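Local coordinates for protein cytochrome P450 CYP260B1 (PDB 5HIW) that belongs to the cytochrome P450 family of haem-thiolate proteins and holds a protoporphyrin IX containing iron in a buried pocket, at residues 275-280 with 298-304; 269-273 with 306-310. One frame throughout, in Å; residues are numbered along the deposited sequence.

Contact 1: residues 275-280 with 298-304; sequences AAGIVR and ILYLSLI. With HEM (protoporphyrin IX containing Fe), chain B.
Ile278 and Leu303 meet at about a right angle beside the haem, on the buried, closely filled side of the contact. Leu303 CD1 lies 4.0 Å from Ile278 CG2 and 3.8 Å from the haem methyl CMA. The extended end of Ile278 brings its CD1 to the propionate, 3.6 Å from HEM O1A. Arg280 grips the same carboxylate side by side. Its NH1 donates to HEM O1A at 2.7 Å and its NH2 to HEM O2A at 2.8 Å, both nearly straight. The arginine chain bends at CB-CG (chi2 -72°), and its end leaves the neighbouring strand for the haem. NH2 also donates to Val279 O from above the carbonyl plane, which should limit rotation of the guanidinium. The two strands belong to the beta sheet common to P450s. They run antiparallel, with Ile278 and Leu301, then Arg280 and Leu299, as hydrogen-bonded pairs. Leu301 N to Ile278 O is the shortest of these bonds, at 2.7 Å. Helix 45-53 packs on Ile278, Arg280 and Leu301. The other face, with Val279 and Tyr300, is more open to solvent. Here the Tyr300 ring leaves opposite the backbone N (chi1 -177°), which carries it back across Gly277. Tyr300 CZ comes within 3.5 Å of Gly277 CA, where no side chain stands in the way. Towards the exposed Ile298 the cover thins, although Val279 CG1 and Ile298 CG2, at 3.4 Å, are closer than usual van der Waals contact. At the opposite end, a water donates to both Ala275 O and Leu303 O.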
ATOM      1  N   ALA A 275      -5.594  -2.273  -1.480  1.00 18.11           N
ATOM      2  CA  ALA A 275      -5.113  -3.393  -0.711  1.00 15.75           C
ATOM      3  C   ALA A 275      -6.222  -4.405  -0.707  1.00 16.89           C
ATOM      4  O   ALA A 275      -7.163  -4.259   0.043  1.00 18.75           O
ATOM      5  CB  ALA A 275      -4.920  -2.958   0.703  1.00 17.68           C
ATOM      6  N   ALA A 276      -6.058  -5.462  -1.468  1.00 16.66           N
ATOM      7  CA  ALA A 276      -7.076  -6.528  -1.488  1.00 19.01           C
ATOM      8  C   ALA A 276      -7.108  -7.443  -0.273  1.00 18.15           C
ATOM      9  O   ALA A 276      -8.161  -7.921   0.095  1.00 18.66           O
ATOM     10  CB  ALA A 276      -6.948  -7.395  -2.706  1.00 20.69           C
ATOM     11  N   GLY A 277      -5.972  -7.720   0.318  1.00 17.93           N
ATOM     12  CA  GLY A 277      -5.955  -8.705   1.372  1.00 17.93           C
ATOM     13  C   GLY A 277      -4.588  -8.924   1.945  1.00 18.92           C
ATOM     14  O   GLY A 277      -3.546  -8.400   1.429  1.00 19.39           O
ATOM     15  N   ILE A 278      -4.602  -9.632   3.068  1.00 17.66           N
ATOM     16  CA  ILE A 278      -3.415 -10.017   3.768  1.00 20.06           C
ATOM     17  C   ILE A 278      -3.617 -11.419   4.303  1.00 22.78           C
ATOM     18  O   ILE A 278      -4.775 -11.926   4.402  1.00 20.69           O
ATOM     19  CB  ILE A 278      -3.059  -9.081   4.936  1.00 20.37           C
ATOM     20  CG1 ILE A 278      -4.264  -8.852   5.784  1.00 22.32           C
ATOM     21  CG2 ILE A 278      -2.446  -7.799   4.422  1.00 20.57           C
ATOM     22  CD1 ILE A 278      -4.051  -7.862   6.899  1.00 22.90           C
ATOM     23  N   VAL A 279      -2.502 -12.021   4.698  1.00 20.86           N
ATOM     24  CA  VAL A 279      -2.497 -13.394   5.016  1.00 23.10           C
ATOM     25  C   VAL A 279      -2.097 -13.612   6.506  1.00 24.23           C
ATOM     26  O   VAL A 279      -1.304 -12.844   7.054  1.00 20.77           O
ATOM     27  CB  VAL A 279      -1.478 -14.103   4.111  1.00 26.76           C
ATOM     28  CG1 VAL A 279      -1.363 -15.532   4.550  1.00 30.29           C
ATOM     29  CG2 VAL A 279      -1.905 -13.964   2.627  1.00 28.95           C
ATOM     30  N   ARG A 280      -2.728 -14.604   7.141  1.00 22.89           N
ATOM     31  CA  ARG A 280      -2.384 -15.106   8.506  1.00 21.39           C
ATOM     32  C   ARG A 280      -2.192 -16.634   8.528  1.00 25.61           C
ATOM     33  O   ARG A 280      -2.663 -17.341   7.609  1.00 25.87           O
ATOM     34  CB  ARG A 280      -3.481 -14.693   9.470  1.00 23.00           C
ATOM     35  CG  ARG A 280      -3.662 -13.159   9.643  1.00 22.11           C
ATOM     36  CD  ARG A 280      -2.480 -12.622  10.446  1.00 20.62           C
ATOM     37  NE  ARG A 280      -2.486 -11.219  10.808  1.00 19.86           N
ATOM     38  CZ  ARG A 280      -1.995 -10.209  10.063  1.00 19.43           C
ATOM     39  NH1 ARG A 280      -2.029  -8.981  10.524  1.00 18.27           N
ATOM     40  NH2 ARG A 280      -1.552 -10.439   8.836  1.00 20.43           N
ATOM     41  N   ILE A 298      -3.193 -21.628   5.986  1.00 39.92           N
ATOM     42  CA  ILE A 298      -2.901 -20.261   5.519  1.00 36.99           C
ATOM     43  C   ILE A 298      -4.218 -19.570   5.117  1.00 35.55           C
ATOM     44  O   ILE A 298      -4.937 -20.070   4.225  1.00 35.45           O
ATOM     45  CB  ILE A 298      -1.937 -20.291   4.346  1.00 38.36           C
ATOM     46  CG1 ILE A 298      -0.622 -21.000   4.772  1.00 41.94           C
ATOM     47  CG2 ILE A 298      -1.693 -18.877   3.844  1.00 34.70           C
ATOM     48  CD1 ILE A 298       0.455 -21.083   3.688  1.00 46.23           C
ATOM     49  N   LEU A 299      -4.532 -18.456   5.792  1.00 28.58           N
ATOM     50  CA  LEU A 299      -5.824 -17.754   5.732  1.00 29.14           C
ATOM     51  C   LEU A 299      -5.667 -16.368   5.107  1.00 26.21           C
ATOM     52  O   LEU A 299      -4.758 -15.624   5.489  1.00 23.37           O
ATOM     53  CB  LEU A 299      -6.360 -17.640   7.128  1.00 26.75           C
ATOM     54  CG  LEU A 299      -7.769 -17.185   7.350  1.00 31.94           C
ATOM     55  CD1 LEU A 299      -8.763 -18.200   6.726  1.00 34.37           C
ATOM     56  CD2 LEU A 299      -8.049 -16.998   8.822  1.00 29.63           C
ATOM     57  N   TYR A 300      -6.501 -16.054   4.103  1.00 23.89           N
ATOM     58  CA  TYR A 300      -6.500 -14.783   3.464  1.00 23.79           C
ATOM     59  C   TYR A 300      -7.678 -13.942   3.967  1.00 23.19           C
ATOM     60  O   TYR A 300      -8.869 -14.359   3.918  1.00 22.85           O
ATOM     61  CB  TYR A 300      -6.535 -14.982   1.937  1.00 21.56           C
ATOM     62  CG  TYR A 300      -6.462 -13.750   1.037  1.00 22.03           C
ATOM     63  CD1 TYR A 300      -7.567 -13.005   0.724  1.00 24.53           C
ATOM     64  CD2 TYR A 300      -5.276 -13.354   0.532  1.00 25.32           C
ATOM     65  CE1 TYR A 300      -7.465 -11.894  -0.111  1.00 25.71           C
ATOM     66  CE2 TYR A 300      -5.162 -12.269  -0.301  1.00 30.31           C
ATOM     67  CZ  TYR A 300      -6.238 -11.580  -0.657  1.00 27.72           C
ATOM     68  OH  TYR A 300      -6.111 -10.492  -1.462  1.00 30.23           O
ATOM     69  N   LEU A 301      -7.373 -12.701   4.337  1.00 19.39           N
ATOM     70  CA  LEU A 301      -8.397 -11.758   4.861  1.00 20.84           C
ATOM     71  C   LEU A 301      -8.697 -10.685   3.843  1.00 20.87           C
ATOM     72  O   LEU A 301      -7.783  -9.995   3.379  1.00 18.69           O
ATOM     73  CB  LEU A 301      -7.885 -11.094   6.146  1.00 19.71           C
ATOM     74  CG  LEU A 301      -7.324 -11.999   7.242  1.00 24.28           C
ATOM     75  CD1 LEU A 301      -6.842 -11.212   8.450  1.00 22.41           C
ATOM     76  CD2 LEU A 301      -8.452 -12.910   7.690  1.00 22.40           C
ATOM     77  N   SER A 302      -9.953 -10.576   3.411  1.00 18.69           N
ATOM     78  CA  SER A 302     -10.347  -9.532   2.524  1.00 18.78           C
ATOM     79  C   SER A 302     -10.354  -8.181   3.252  1.00 19.22           C
ATOM     80  O   SER A 302     -10.994  -8.010   4.284  1.00 18.87           O
ATOM     81  CB  SER A 302     -11.755  -9.720   1.979  1.00 18.01           C
ATOM     82  OG  SER A 302     -12.112  -8.614   1.129  1.00 19.45           O
ATOM     83  N   LEU A 303      -9.611  -7.246   2.716  1.00 17.56           N
ATOM     84  CA  LEU A 303      -9.594  -5.881   3.236  1.00 17.28           C
ATOM     85  C   LEU A 303     -10.543  -4.998   2.452  1.00 18.82           C
ATOM     86  O   LEU A 303     -10.583  -3.811   2.680  1.00 21.68           O
ATOM     87  CB  LEU A 303      -8.170  -5.356   3.240  1.00 16.13           C
ATOM     88  CG  LEU A 303      -7.160  -6.148   4.051  1.00 18.96           C
ATOM     89  CD1 LEU A 303      -5.726  -5.599   3.954  1.00 21.84           C
ATOM     90  CD2 LEU A 303      -7.467  -6.305   5.510  1.00 20.54           C
ATOM     91  N   ILE A 304     -11.323  -5.577   1.504  1.00 18.03           N
ATOM     92  CA  ILE A 304     -12.278  -4.828   0.711  1.00 17.05           C
ATOM     93  C   ILE A 304     -13.765  -5.061   1.070  1.00 21.03           C
ATOM     94  O   ILE A 304     -14.562  -4.147   0.951  1.00 18.07           O
ATOM     95  CB  ILE A 304     -12.033  -5.085  -0.824  1.00 17.29           C
ATOM     96  CG1 ILE A 304     -10.720  -4.378  -1.290  1.00 17.39           C
ATOM     97  CG2 ILE A 304     -13.172  -4.640  -1.740  1.00 17.45           C
ATOM     98  CD1 ILE A 304     -10.090  -4.796  -2.615  1.00 19.12           C
TER
HETATM   99  CHA HEM B 401       1.851  -2.966   7.248  1.00 15.08           C
HETATM  100  CHB HEM B 401      -0.966  -1.427   3.595  1.00 15.47           C
HETATM  101  CHC HEM B 401       2.089   2.178   2.755  1.00 14.32           C
HETATM  102  CHD HEM B 401       5.231   0.050   5.679  1.00 14.41           C
HETATM  103  C1A HEM B 401       0.791  -2.834   6.395  1.00 15.35           C
HETATM  104  C2A HEM B 401      -0.375  -3.646   6.381  1.00 15.83           C
HETATM  105  C3A HEM B 401      -1.189  -3.190   5.377  1.00 15.39           C
HETATM  106  C4A HEM B 401      -0.463  -2.163   4.689  1.00 15.23           C
HETATM  107  CMA HEM B 401      -2.557  -3.782   4.980  1.00 15.82           C
HETATM  108  CAA HEM B 401      -0.732  -4.721   7.401  1.00 17.82           C
HETATM  109  CBA HEM B 401       0.010  -6.026   7.064  1.00 19.86           C
HETATM  110  CGA HEM B 401      -0.486  -7.185   7.857  1.00 21.04           C
HETATM  111  O1A HEM B 401      -1.206  -6.990   8.891  1.00 19.09           O
HETATM  112  O2A HEM B 401      -0.354  -8.345   7.393  1.00 20.17           O
HETATM  113  C1B HEM B 401      -0.374  -0.367   3.023  1.00 15.54           C
HETATM  114  C2B HEM B 401      -1.024   0.422   2.012  1.00 15.48           C
HETATM  115  C3B HEM B 401      -0.145   1.464   1.790  1.00 16.04           C
HETATM  116  C4B HEM B 401       1.036   1.275   2.637  1.00 14.57           C
HETATM  117  CMB HEM B 401      -2.348   0.201   1.259  1.00 18.58           C
HETATM  118  CAB HEM B 401      -0.412   2.464   0.786  1.00 16.21           C
HETATM  119  CBB HEM B 401       0.380   3.318   0.228  1.00 20.82           C
HETATM  120  C1C HEM B 401       3.240   1.919   3.498  1.00 14.47           C
HETATM  121  C2C HEM B 401       4.360   2.810   3.501  1.00 13.96           C
HETATM  122  C3C HEM B 401       5.252   2.187   4.331  1.00 15.63           C
HETATM  123  C4C HEM B 401       4.707   0.944   4.771  1.00 16.82           C
HETATM  124  CMC HEM B 401       4.350   4.087   2.696  1.00 13.42           C
HETATM  125  CAC HEM B 401       6.591   2.658   4.735  1.00 18.30           C
HETATM  126  CBC HEM B 401       6.861   3.953   4.802  1.00 22.02           C
HETATM  127  C1D HEM B 401       4.510  -0.942   6.331  1.00 16.05           C
HETATM  128  C2D HEM B 401       5.173  -1.748   7.391  1.00 16.38           C
HETATM  129  C3D HEM B 401       4.247  -2.593   7.827  1.00 17.25           C
HETATM  130  C4D HEM B 401       3.030  -2.277   7.064  1.00 15.92           C
HETATM  131  CMD HEM B 401       6.625  -1.701   7.826  1.00 15.56           C
HETATM  132  CAD HEM B 401       4.355  -3.611   8.975  1.00 16.95           C
HETATM  133  CBD HEM B 401       3.865  -2.939  10.244  1.00 18.34           C
HETATM  134  CGD HEM B 401       3.959  -3.850  11.476  1.00 20.70           C
HETATM  135  O1D HEM B 401       4.007  -5.115  11.383  1.00 20.18           O
HETATM  136  O2D HEM B 401       3.975  -3.349  12.651  1.00 21.84           O
HETATM  137  NA  HEM B 401       0.692  -1.903   5.339  1.00 14.70           N
HETATM  138  NB  HEM B 401       0.756   0.251   3.436  1.00 15.11           N
HETATM  139  NC  HEM B 401       3.413   0.865   4.282  1.00 14.26           N
HETATM  140  ND  HEM B 401       3.219  -1.314   6.154  1.00 14.83           N
HETATM  141 FE   HEM B 401       2.007  -0.530   4.855  1.00 15.68          FE
HETATM  142  O   HOH W   1      -8.275  -2.499   1.655  1.00 26.48           O
HETATM  143  O   HOH W   2     -10.568  -8.465  -1.077  1.00 23.27           O
HETATM  144  O   HOH W   3       2.871  -1.970   3.291  1.00 18.48           O

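Contact 2: residues 269-273 with 306-310; sequences TRWCS and RHYDE
Tyr308 OH donates to Trp271 O at 2.6 Å, in the carbonyl plane and on a lone pair. The carbonyl oxygen thus lies at the edge of the phenol ring. Arg270 NH1 donates to His307 O at 2.9 Å. This second bond is bent, 132° at the hydrogen, though the oxygen stays in the guanidinium plane. The arginine chain turns at CG-CD (chi3 69°), which swings its end round to that carbonyl. NH1 is shared with Pro316 O, and NE forms a salt bridge with Glu267. Glu267 and Arg270 make up the ExxR motif of the P450 K helix, here helix 261-271, whose last turn forms this contact. A water lies in the plane of the His307 ring. It is bonded to His307 ND1, donates to Arg270 O at 2.6 Å and accepts from Ser273 N just beyond the helix. At the far side of the imidazole, NE2 is bonded to Leu329 N. Packing surrounds these bonds. Arg270 CA sits over one face of the His307 ring, 4.2 Å from its centroid, in a CH-pi contact. Ser273 CB touches the edge of that ring, 3.9 Å from His307 ND1. The side chains of Arg270 and His307 run alongside each other with opposite headings, with Arg270 CG 3.9 Å from His307 CB. Tyr308 OH also lies over one face of the Trp271 indole, near the CD1-NE1 edge, and helix 17-28 packs against the phenol.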
ATOM      1  N   THR A 269     -10.066   5.579  -0.429  1.00 15.65           N
ATOM      2  CA  THR A 269      -9.583   4.331   0.099  1.00 15.85           C
ATOM      3  C   THR A 269     -10.727   3.379   0.497  1.00 16.57           C
ATOM      4  O   THR A 269     -10.492   2.180   0.592  1.00 20.17           O
ATOM      5  CB  THR A 269      -8.543   4.410   1.240  1.00 16.29           C
ATOM      6  OG1 THR A 269      -9.141   4.912   2.437  1.00 16.81           O
ATOM      7  CG2 THR A 269      -7.379   5.261   0.802  1.00 15.41           C
ATOM      8  N   ARG A 270     -11.902   3.914   0.786  1.00 15.13           N
ATOM      9  CA  ARG A 270     -13.080   3.022   1.081  1.00 16.47           C
ATOM     10  C   ARG A 270     -13.713   2.514  -0.235  1.00 16.35           C
ATOM     11  O   ARG A 270     -13.940   1.291  -0.443  1.00 19.32           O
ATOM     12  CB  ARG A 270     -14.127   3.770   1.906  1.00 18.40           C
ATOM     13  CG  ARG A 270     -15.336   2.906   2.241  1.00 19.77           C
ATOM     14  CD  ARG A 270     -16.522   3.726   2.638  1.00 19.46           C
ATOM     15  NE  ARG A 270     -16.988   4.410   1.491  1.00 21.45           N
ATOM     16  CZ  ARG A 270     -17.668   3.868   0.500  1.00 18.72           C
ATOM     17  NH1 ARG A 270     -18.001   2.599   0.502  1.00 21.29           N
ATOM     18  NH2 ARG A 270     -18.068   4.666  -0.462  1.00 18.95           N
ATOM     19  N   TRP A 271     -13.987   3.453  -1.111  1.00 18.75           N
ATOM     20  CA  TRP A 271     -14.684   3.168  -2.371  1.00 18.60           C
ATOM     21  C   TRP A 271     -13.836   2.343  -3.332  1.00 20.62           C
ATOM     22  O   TRP A 271     -14.325   1.506  -4.107  1.00 18.10           O
ATOM     23  CB  TRP A 271     -15.018   4.494  -3.025  1.00 20.70           C
ATOM     24  CG  TRP A 271     -15.810   4.407  -4.184  1.00 20.92           C
ATOM     25  CD1 TRP A 271     -17.177   4.113  -4.253  1.00 22.45           C
ATOM     26  CD2 TRP A 271     -15.369   4.565  -5.507  1.00 20.93           C
ATOM     27  NE1 TRP A 271     -17.561   4.058  -5.538  1.00 20.58           N
ATOM     28  CE2 TRP A 271     -16.482   4.308  -6.342  1.00 22.20           C
ATOM     29  CE3 TRP A 271     -14.138   4.807  -6.079  1.00 20.40           C
ATOM     30  CZ2 TRP A 271     -16.396   4.369  -7.743  1.00 25.32           C
ATOM     31  CZ3 TRP A 271     -14.050   4.869  -7.485  1.00 23.12           C
ATOM     32  CH2 TRP A 271     -15.171   4.642  -8.293  1.00 24.10           C
ATOM     33  N   CYS A 272     -12.516   2.542  -3.297  1.00 18.41           N
ATOM     34  CA  CYS A 272     -11.637   1.790  -4.223  1.00 19.12           C
ATOM     35  C   CYS A 272     -10.273   1.579  -3.575  1.00 18.88           C
ATOM     36  O   CYS A 272      -9.248   2.080  -4.075  1.00 17.64           O
ATOM     37  CB  CYS A 272     -11.500   2.566  -5.524  1.00 22.79           C
ATOM     38  SG  CYS A 272     -10.802   1.526  -6.897  1.00 22.94           S
ATOM     39  N   SER A 273     -10.265   0.829  -2.486  1.00 16.98           N
ATOM     40  CA  SER A 273      -8.988   0.389  -1.850  1.00 17.79           C
ATOM     41  C   SER A 273      -8.075  -0.379  -2.791  1.00 18.80           C
ATOM     42  O   SER A 273      -8.565  -1.223  -3.550  1.00 18.52           O
ATOM     43  CB  SER A 273      -9.220  -0.542  -0.721  1.00 17.33           C
ATOM     44  OG  SER A 273      -7.960  -0.800  -0.074  1.00 19.67           O
ATOM     45  N   ARG A 306     -15.649  -5.400   3.653  1.00 20.09           N
ATOM     46  CA  ARG A 306     -16.183  -4.411   4.686  1.00 22.04           C
ATOM     47  C   ARG A 306     -16.537  -3.111   4.062  1.00 22.12           C
ATOM     48  O   ARG A 306     -17.552  -2.508   4.412  1.00 21.88           O
ATOM     49  CB  ARG A 306     -15.196  -4.192   5.825  1.00 23.20           C
ATOM     50  CG  ARG A 306     -15.742  -3.433   7.017  1.00 25.76           C
ATOM     51  CD  ARG A 306     -14.805  -3.429   8.218  1.00 27.95           C
ATOM     52  NE  ARG A 306     -15.618  -3.209   9.412  1.00 32.01           N
ATOM     53  CZ  ARG A 306     -16.012  -2.013   9.874  1.00 32.67           C
ATOM     54  NH1 ARG A 306     -15.675  -0.873   9.289  1.00 31.43           N
ATOM     55  NH2 ARG A 306     -16.803  -1.957  10.934  1.00 31.53           N
ATOM     56  N   HIS A 307     -15.717  -2.596   3.109  1.00 20.86           N
ATOM     57  CA  HIS A 307     -15.962  -1.307   2.556  1.00 17.88           C
ATOM     58  C   HIS A 307     -17.282  -1.211   1.802  1.00 19.31           C
ATOM     59  O   HIS A 307     -17.789  -0.118   1.558  1.00 19.07           O
ATOM     60  CB  HIS A 307     -14.808  -0.907   1.634  1.00 17.90           C
ATOM     61  CG  HIS A 307     -13.489  -0.825   2.357  1.00 15.81           C
ATOM     62  ND1 HIS A 307     -12.283  -0.774   1.695  1.00 17.58           N
ATOM     63  CD2 HIS A 307     -13.189  -0.815   3.686  1.00 15.87           C
ATOM     64  CE1 HIS A 307     -11.314  -0.694   2.582  1.00 14.70           C
ATOM     65  NE2 HIS A 307     -11.834  -0.707   3.791  1.00 17.64           N
ATOM     66  N   TYR A 308     -17.742  -2.349   1.286  1.00 20.37           N
ATOM     67  CA  TYR A 308     -19.009  -2.462   0.516  1.00 21.77           C
ATOM     68  C   TYR A 308     -20.210  -3.072   1.351  1.00 25.24           C
ATOM     69  O   TYR A 308     -21.218  -3.408   0.786  1.00 25.72           O
ATOM     70  CB  TYR A 308     -18.710  -3.221  -0.789  1.00 23.16           C
ATOM     71  CG  TYR A 308     -18.170  -2.289  -1.818  1.00 21.45           C
ATOM     72  CD1 TYR A 308     -16.857  -1.799  -1.731  1.00 23.27           C
ATOM     73  CD2 TYR A 308     -18.953  -1.802  -2.799  1.00 22.22           C
ATOM     74  CE1 TYR A 308     -16.355  -0.904  -2.655  1.00 21.91           C
ATOM     75  CE2 TYR A 308     -18.491  -0.859  -3.685  1.00 25.33           C
ATOM     76  CZ  TYR A 308     -17.152  -0.421  -3.609  1.00 23.11           C
ATOM     77  OH  TYR A 308     -16.710   0.483  -4.549  1.00 26.48           O
ATOM     78  N   ASP A 309     -20.083  -3.199   2.671  1.00 25.87           N
ATOM     79  CA  ASP A 309     -21.209  -3.685   3.565  1.00 28.10           C
ATOM     80  C   ASP A 309     -22.091  -2.479   3.887  1.00 24.98           C
ATOM     81  O   ASP A 309     -21.689  -1.638   4.633  1.00 26.71           O
ATOM     82  CB  ASP A 309     -20.590  -4.322   4.791  1.00 29.93           C
ATOM     83  CG  ASP A 309     -21.576  -4.821   5.791  1.00 33.44           C
ATOM     84  OD1 ASP A 309     -22.780  -4.432   5.734  1.00 37.99           O
ATOM     85  OD2 ASP A 309     -21.092  -5.562   6.672  1.00 36.74           O
ATOM     86  N   GLU A 310     -23.267  -2.383   3.239  1.00 27.67           N
ATOM     87  CA  GLU A 310     -24.289  -1.300   3.446  1.00 33.00           C
ATOM     88  C   GLU A 310     -24.675  -1.050   4.893  1.00 32.46           C
ATOM     89  O   GLU A 310     -25.114   0.013   5.221  1.00 28.64           O
ATOM     90  CB  GLU A 310     -25.596  -1.654   2.670  1.00 37.05           C
ATOM     91  CG  GLU A 310     -25.977  -3.123   2.895  1.00 44.65           C
ATOM     92  CD  GLU A 310     -27.454  -3.424   2.888  1.00 55.70           C
ATOM     93  OE1 GLU A 310     -28.080  -3.168   1.832  1.00 68.91           O
ATOM     94  OE2 GLU A 310     -27.964  -3.953   3.919  1.00 56.85           O
TER
HETATM   95  O   HOH W   4     -12.570  -0.672  -1.382  1.00 15.52           O

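Overall arrangement
Contact 1 is nested inside the loop closed by contact 2. The chain leaves helix 261-271, enters strand 277-282, returns along strand 298-302 and reaches 306-310. The contact centres are about 14 Å apart. They meet where Ile304 CD1 packs 4.0 Å from Ser273 O, and the Ser273 side chain is hydrogen-bonded to Ala275 N. Both contacts lie near the haem, but in different ways. Contact 1 supplies Ile278, Arg280 and Leu303 to its pocket, and His336, Tyr63, His80 and Arg84 add further hydrogen bonds to the haem. Contact 2 comes less close: the nearest atoms of the Ser273 side chain and the haem are about 6 Å apart.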